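PDB 4R5O: quinonprotein alcohol dehydrogenase-like protein from Bacteroides thetaiotaomicron VPI-5482, which is of unknown function but binds calcium and joins an immunoglobulin-like beta-sandwich domain to a seven-bladed beta-propeller. Local coordinates for residues G103-T117 with H411-F425. Sequence-based numbering, arbitrary orientation.
With CA (calcium ion), chain M.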
# COMPACT_ATOMS: atom_id res chain seq x y z
N GLY A 103 -1.03 -10.80 -8.93
CA GLY A 103 -2.16 -9.92 -8.61
C GLY A 103 -1.73 -8.55 -8.14
O GLY A 103 -0.75 -8.00 -8.65
N PHE A 104 -2.46 -7.98 -7.16
CA PHE A 104 -2.11 -6.64 -6.63
C PHE A 104 -2.48 -6.48 -5.16
O PHE A 104 -3.43 -7.13 -4.69
CB PHE A 104 -2.81 -5.52 -7.43
CG PHE A 104 -4.32 -5.64 -7.46
CD1 PHE A 104 -5.10 -5.13 -6.43
CD2 PHE A 104 -4.96 -6.24 -8.54
CE1 PHE A 104 -6.49 -5.26 -6.46
CE2 PHE A 104 -6.35 -6.37 -8.57
CZ PHE A 104 -7.11 -5.86 -7.54
N PHE A 105 -1.77 -5.59 -4.44
CA PHE A 105 -2.12 -5.23 -3.06
C PHE A 105 -3.17 -4.15 -3.11
O PHE A 105 -3.29 -3.46 -4.11
CB PHE A 105 -0.90 -4.78 -2.22
CG PHE A 105 0.29 -5.72 -2.10
CD1 PHE A 105 0.26 -6.79 -1.21
CD2 PHE A 105 1.45 -5.49 -2.82
CE1 PHE A 105 1.36 -7.64 -1.08
CE2 PHE A 105 2.56 -6.33 -2.69
CZ PHE A 105 2.51 -7.40 -1.82
N TYR A 106 -3.99 -4.04 -2.09
CA TYR A 106 -4.97 -2.97 -2.04
C TYR A 106 -5.07 -2.57 -0.58
O TYR A 106 -5.13 -3.43 0.30
CB TYR A 106 -6.34 -3.31 -2.68
CG TYR A 106 -7.14 -4.43 -2.05
CD1 TYR A 106 -6.96 -5.75 -2.45
CD2 TYR A 106 -8.16 -4.16 -1.14
CE1 TYR A 106 -7.72 -6.78 -1.90
CE2 TYR A 106 -8.91 -5.18 -0.57
CZ TYR A 106 -8.69 -6.49 -0.96
OH TYR A 106 -9.42 -7.51 -0.41
N VAL A 107 -4.95 -1.27 -0.33
CA VAL A 107 -4.99 -0.69 1.00
C VAL A 107 -6.46 -0.40 1.31
O VAL A 107 -7.08 0.43 0.66
CB VAL A 107 -4.07 0.56 1.08
CG1 VAL A 107 -4.10 1.19 2.48
CG2 VAL A 107 -2.65 0.21 0.68
N ALA A 108 -7.03 -1.16 2.24
CA ALA A 108 -8.41 -1.08 2.71
C ALA A 108 -8.47 -1.56 4.14
O ALA A 108 -7.71 -2.45 4.51
CB ALA A 108 -9.34 -1.90 1.81
N ASP A 109 -9.31 -0.92 4.96
CA ASP A 109 -9.51 -1.12 6.40
C ASP A 109 -8.15 -1.02 7.13
O ASP A 109 -7.85 -1.82 8.01
CB ASP A 109 -10.24 -2.45 6.75
CG ASP A 109 -10.99 -2.46 8.11
OD1 ASP A 109 -11.34 -1.36 8.63
OD2 ASP A 109 -11.31 -3.56 8.59
N GLY A 110 -7.38 -0.02 6.73
CA GLY A 110 -6.11 0.36 7.32
C GLY A 110 -5.01 -0.67 7.32
O GLY A 110 -4.20 -0.69 8.25
N THR A 111 -4.92 -1.49 6.27
CA THR A 111 -3.87 -2.52 6.15
C THR A 111 -3.66 -2.92 4.69
O THR A 111 -4.43 -2.53 3.82
CB THR A 111 -4.22 -3.78 7.01
OG1 THR A 111 -3.17 -4.75 6.88
CG2 THR A 111 -5.56 -4.41 6.66
N PHE A 112 -2.62 -3.74 4.45
CA PHE A 112 -2.33 -4.28 3.12
C PHE A 112 -3.08 -5.59 2.91
O PHE A 112 -2.88 -6.53 3.67
CB PHE A 112 -0.84 -4.50 2.87
CG PHE A 112 0.01 -3.25 2.82
CD1 PHE A 112 0.22 -2.58 1.63
CD2 PHE A 112 0.69 -2.81 3.95
CE1 PHE A 112 1.06 -1.46 1.57
CE2 PHE A 112 1.51 -1.67 3.90
CZ PHE A 112 1.69 -1.01 2.71
N ASN A 113 -3.93 -5.63 1.88
CA ASN A 113 -4.72 -6.79 1.45
C ASN A 113 -4.27 -7.23 0.05
O ASN A 113 -3.89 -6.37 -0.75
CB ASN A 113 -6.20 -6.44 1.45
CG ASN A 113 -6.67 -5.72 2.68
OD1 ASN A 113 -6.97 -6.31 3.71
ND2 ASN A 113 -6.75 -4.40 2.60
N PHE A 114 -4.27 -8.54 -0.25
CA PHE A 114 -3.81 -8.97 -1.57
C PHE A 114 -4.89 -9.68 -2.35
O PHE A 114 -5.53 -10.59 -1.82
CB PHE A 114 -2.58 -9.88 -1.48
CG PHE A 114 -2.02 -10.31 -2.82
CD1 PHE A 114 -1.23 -9.44 -3.58
CD2 PHE A 114 -2.22 -11.61 -3.30
CE1 PHE A 114 -0.67 -9.86 -4.79
CE2 PHE A 114 -1.69 -12.01 -4.53
CZ PHE A 114 -0.93 -11.13 -5.28
N TYR A 115 -5.07 -9.31 -3.63
CA TYR A 115 -6.00 -9.96 -4.53
C TYR A 115 -5.23 -10.65 -5.65
O TYR A 115 -4.52 -10.01 -6.43
CB TYR A 115 -7.04 -8.97 -5.09
CG TYR A 115 -8.01 -9.61 -6.07
CD1 TYR A 115 -9.05 -10.41 -5.62
CD2 TYR A 115 -7.88 -9.41 -7.44
CE1 TYR A 115 -9.95 -11.00 -6.52
CE2 TYR A 115 -8.78 -9.97 -8.34
CZ TYR A 115 -9.81 -10.76 -7.88
OH TYR A 115 -10.70 -11.29 -8.78
N ASP A 116 -5.40 -11.98 -5.75
CA ASP A 116 -4.78 -12.82 -6.77
C ASP A 116 -5.65 -12.81 -8.04
O ASP A 116 -6.77 -13.32 -8.02
CB ASP A 116 -4.60 -14.23 -6.20
CG ASP A 116 -3.65 -15.14 -6.96
OD1 ASP A 116 -3.75 -15.19 -8.20
OD2 ASP A 116 -2.86 -15.86 -6.30
N THR A 117 -5.14 -12.22 -9.15
CA THR A 117 -5.87 -12.15 -10.42
C THR A 117 -5.94 -13.54 -11.12
O THR A 117 -6.72 -13.69 -12.06
CB THR A 117 -5.26 -11.12 -11.37
OG1 THR A 117 -3.87 -11.40 -11.54
CG2 THR A 117 -5.44 -9.68 -10.90
N HIS A 411 -12.44 -8.69 -13.22
CA HIS A 411 -12.48 -8.99 -11.79
C HIS A 411 -13.31 -7.98 -11.03
O HIS A 411 -13.38 -6.82 -11.41
CB HIS A 411 -11.06 -8.99 -11.18
CG HIS A 411 -10.08 -9.87 -11.89
ND1 HIS A 411 -9.96 -11.19 -11.59
CD2 HIS A 411 -9.19 -9.56 -12.85
CE1 HIS A 411 -9.02 -11.66 -12.39
NE2 HIS A 411 -8.52 -10.71 -13.15
N THR A 412 -13.92 -8.42 -9.94
CA THR A 412 -14.67 -7.59 -9.02
C THR A 412 -14.22 -8.01 -7.63
O THR A 412 -14.35 -9.19 -7.27
CB THR A 412 -16.18 -7.69 -9.26
OG1 THR A 412 -16.48 -7.32 -10.60
CG2 THR A 412 -16.99 -6.80 -8.31
N VAL A 413 -13.61 -7.09 -6.90
CA VAL A 413 -13.15 -7.32 -5.53
C VAL A 413 -14.12 -6.59 -4.61
O VAL A 413 -14.22 -5.37 -4.67
CB VAL A 413 -11.68 -6.86 -5.33
CG1 VAL A 413 -11.15 -7.27 -3.96
CG2 VAL A 413 -10.78 -7.39 -6.44
N ASP A 414 -14.89 -7.33 -3.82
CA ASP A 414 -15.84 -6.71 -2.90
C ASP A 414 -15.07 -6.20 -1.71
O ASP A 414 -14.23 -6.91 -1.16
CB ASP A 414 -16.97 -7.69 -2.50
CG ASP A 414 -18.09 -7.10 -1.64
OD1 ASP A 414 -18.23 -5.85 -1.60
OD2 ASP A 414 -18.86 -7.89 -1.04
N CYS A 415 -15.27 -4.93 -1.36
CA CYS A 415 -14.53 -4.30 -0.27
C CYS A 415 -15.49 -3.90 0.86
O CYS A 415 -15.03 -3.51 1.94
CB CYS A 415 -13.75 -3.10 -0.79
SG CYS A 415 -12.42 -3.52 -1.95
N GLY A 416 -16.79 -4.01 0.60
CA GLY A 416 -17.82 -3.68 1.57
C GLY A 416 -17.84 -2.23 1.99
O GLY A 416 -17.77 -1.34 1.15
N GLU A 417 -17.89 -2.00 3.30
CA GLU A 417 -17.99 -0.69 3.94
C GLU A 417 -16.66 0.06 3.99
O GLU A 417 -16.65 1.27 4.28
CB GLU A 417 -18.50 -0.87 5.37
CG GLU A 417 -19.96 -1.31 5.42
CD GLU A 417 -20.51 -1.60 6.80
OE1 GLU A 417 -19.72 -1.98 7.70
OE2 GLU A 417 -21.75 -1.54 6.95
N SER A 418 -15.54 -0.63 3.70
CA SER A 418 -14.22 -0.04 3.74
C SER A 418 -13.73 0.23 2.31
O SER A 418 -13.48 -0.70 1.53
CB SER A 418 -13.25 -0.94 4.50
OG SER A 418 -13.21 -2.26 3.97
N VAL A 419 -13.61 1.54 1.97
CA VAL A 419 -13.16 2.04 0.66
C VAL A 419 -11.64 1.83 0.49
O VAL A 419 -10.87 2.37 1.31
CB VAL A 419 -13.51 3.54 0.45
CG1 VAL A 419 -13.13 4.00 -0.95
CG2 VAL A 419 -14.99 3.81 0.71
N PRO A 420 -11.18 1.12 -0.57
CA PRO A 420 -9.73 1.02 -0.78
C PRO A 420 -9.19 2.39 -1.22
O PRO A 420 -9.85 3.10 -1.98
CB PRO A 420 -9.57 -0.06 -1.86
CG PRO A 420 -10.93 -0.33 -2.36
CD PRO A 420 -11.95 0.46 -1.64
N SER A 421 -8.05 2.79 -0.65
CA SER A 421 -7.48 4.11 -0.92
C SER A 421 -6.41 4.10 -2.02
O SER A 421 -6.16 5.14 -2.65
CB SER A 421 -6.86 4.69 0.35
OG SER A 421 -5.90 3.81 0.91
N GLN A 422 -5.79 2.92 -2.24
CA GLN A 422 -4.70 2.75 -3.18
C GLN A 422 -4.49 1.28 -3.54
O GLN A 422 -4.80 0.42 -2.73
CB GLN A 422 -3.45 3.30 -2.52
CG GLN A 422 -2.23 3.32 -3.37
CD GLN A 422 -1.21 4.11 -2.68
OE1 GLN A 422 -1.39 4.49 -1.53
NE2 GLN A 422 -0.14 4.40 -3.39
N ILE A 423 -3.96 1.00 -4.75
CA ILE A 423 -3.61 -0.29 -5.33
C ILE A 423 -2.13 -0.26 -5.64
O ILE A 423 -1.64 0.71 -6.21
CB ILE A 423 -4.50 -0.61 -6.59
CG1 ILE A 423 -5.97 -0.78 -6.15
CG2 ILE A 423 -3.98 -1.86 -7.36
CD1 ILE A 423 -6.87 -1.02 -7.18
N LEU A 424 -1.41 -1.31 -5.24
CA LEU A 424 0.04 -1.42 -5.38
C LEU A 424 0.45 -2.75 -5.97
O LEU A 424 -0.26 -3.73 -5.75
CB LEU A 424 0.70 -1.27 -3.98
CG LEU A 424 0.50 0.06 -3.27
CD1 LEU A 424 0.59 -0.11 -1.78
CD2 LEU A 424 1.42 1.16 -3.81
N PHE A 425 1.61 -2.79 -6.66
CA PHE A 425 2.20 -4.03 -7.19
C PHE A 425 3.46 -4.36 -6.36
O PHE A 425 3.99 -3.45 -5.72
CB PHE A 425 2.49 -3.93 -8.69
CG PHE A 425 1.25 -3.59 -9.50
CD1 PHE A 425 0.28 -4.56 -9.76
CD2 PHE A 425 1.05 -2.30 -9.98
CE1 PHE A 425 -0.87 -4.23 -10.49
CE2 PHE A 425 -0.10 -1.98 -10.71
CZ PHE A 425 -1.05 -2.95 -10.95
CA CA M . -14.94 -11.12 -6.20
O HOH W 1 -13.13 -10.96 -4.27
O HOH W 2 -17.10 -9.87 -5.57
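V413 sets its CG2 methyl squarely over the Y115 ring, 3.4 Å from the centroid, in a CH-pi contact; valine's short branch lets one methyl sit on this face while CG1 is left for Y106. Tyrosine suits its place by supplying both that face and a hydroxyl. With Y115 CG anti to the backbone N (chi1 178°), the ring reaches on to H411 in an offset edge-to-face pair, planes at 80°, and Y115 OH hydrogen-bonds H411 ND1 at 2.9 Å. Histidine thus offers a ring nitrogen to the hydroxyl and a face to T117 CG2, 4.3 Å from its centroid. A leucine in place of Y115 would probably leave H411 ND1 without this mate and V413 without a flat ring beneath its methyl. Alongside, Y106 brings its ring obliquely to V413 CG1 and C415 SG.

These contacts of Y115, T117 and Y106 with 411-416 run between the first and last blades. The chain then crosses to add 422-424 antiparallel to 103-108, the "Velcro" closure of a beta-propeller, in which the C-terminal strand completes the N-terminal blade. F105 N donates to L424 O (2.7 Å) and L424 N to F105 O, while F104 CD1 meets I423 CG2 at 3.6 Å. On the sheet face carrying F105 and V107, L424 CD1 touches the F112 ring edge, and I146 of the next blade packs on L424.

Behind Y106, N113 lays CB over the ring; its amide has two N-H groups, and ND2 serves both Y106 O and A108 O, bracing the hairpin. On the outer strand, T412 O binds a calcium ion at 2.3 Å.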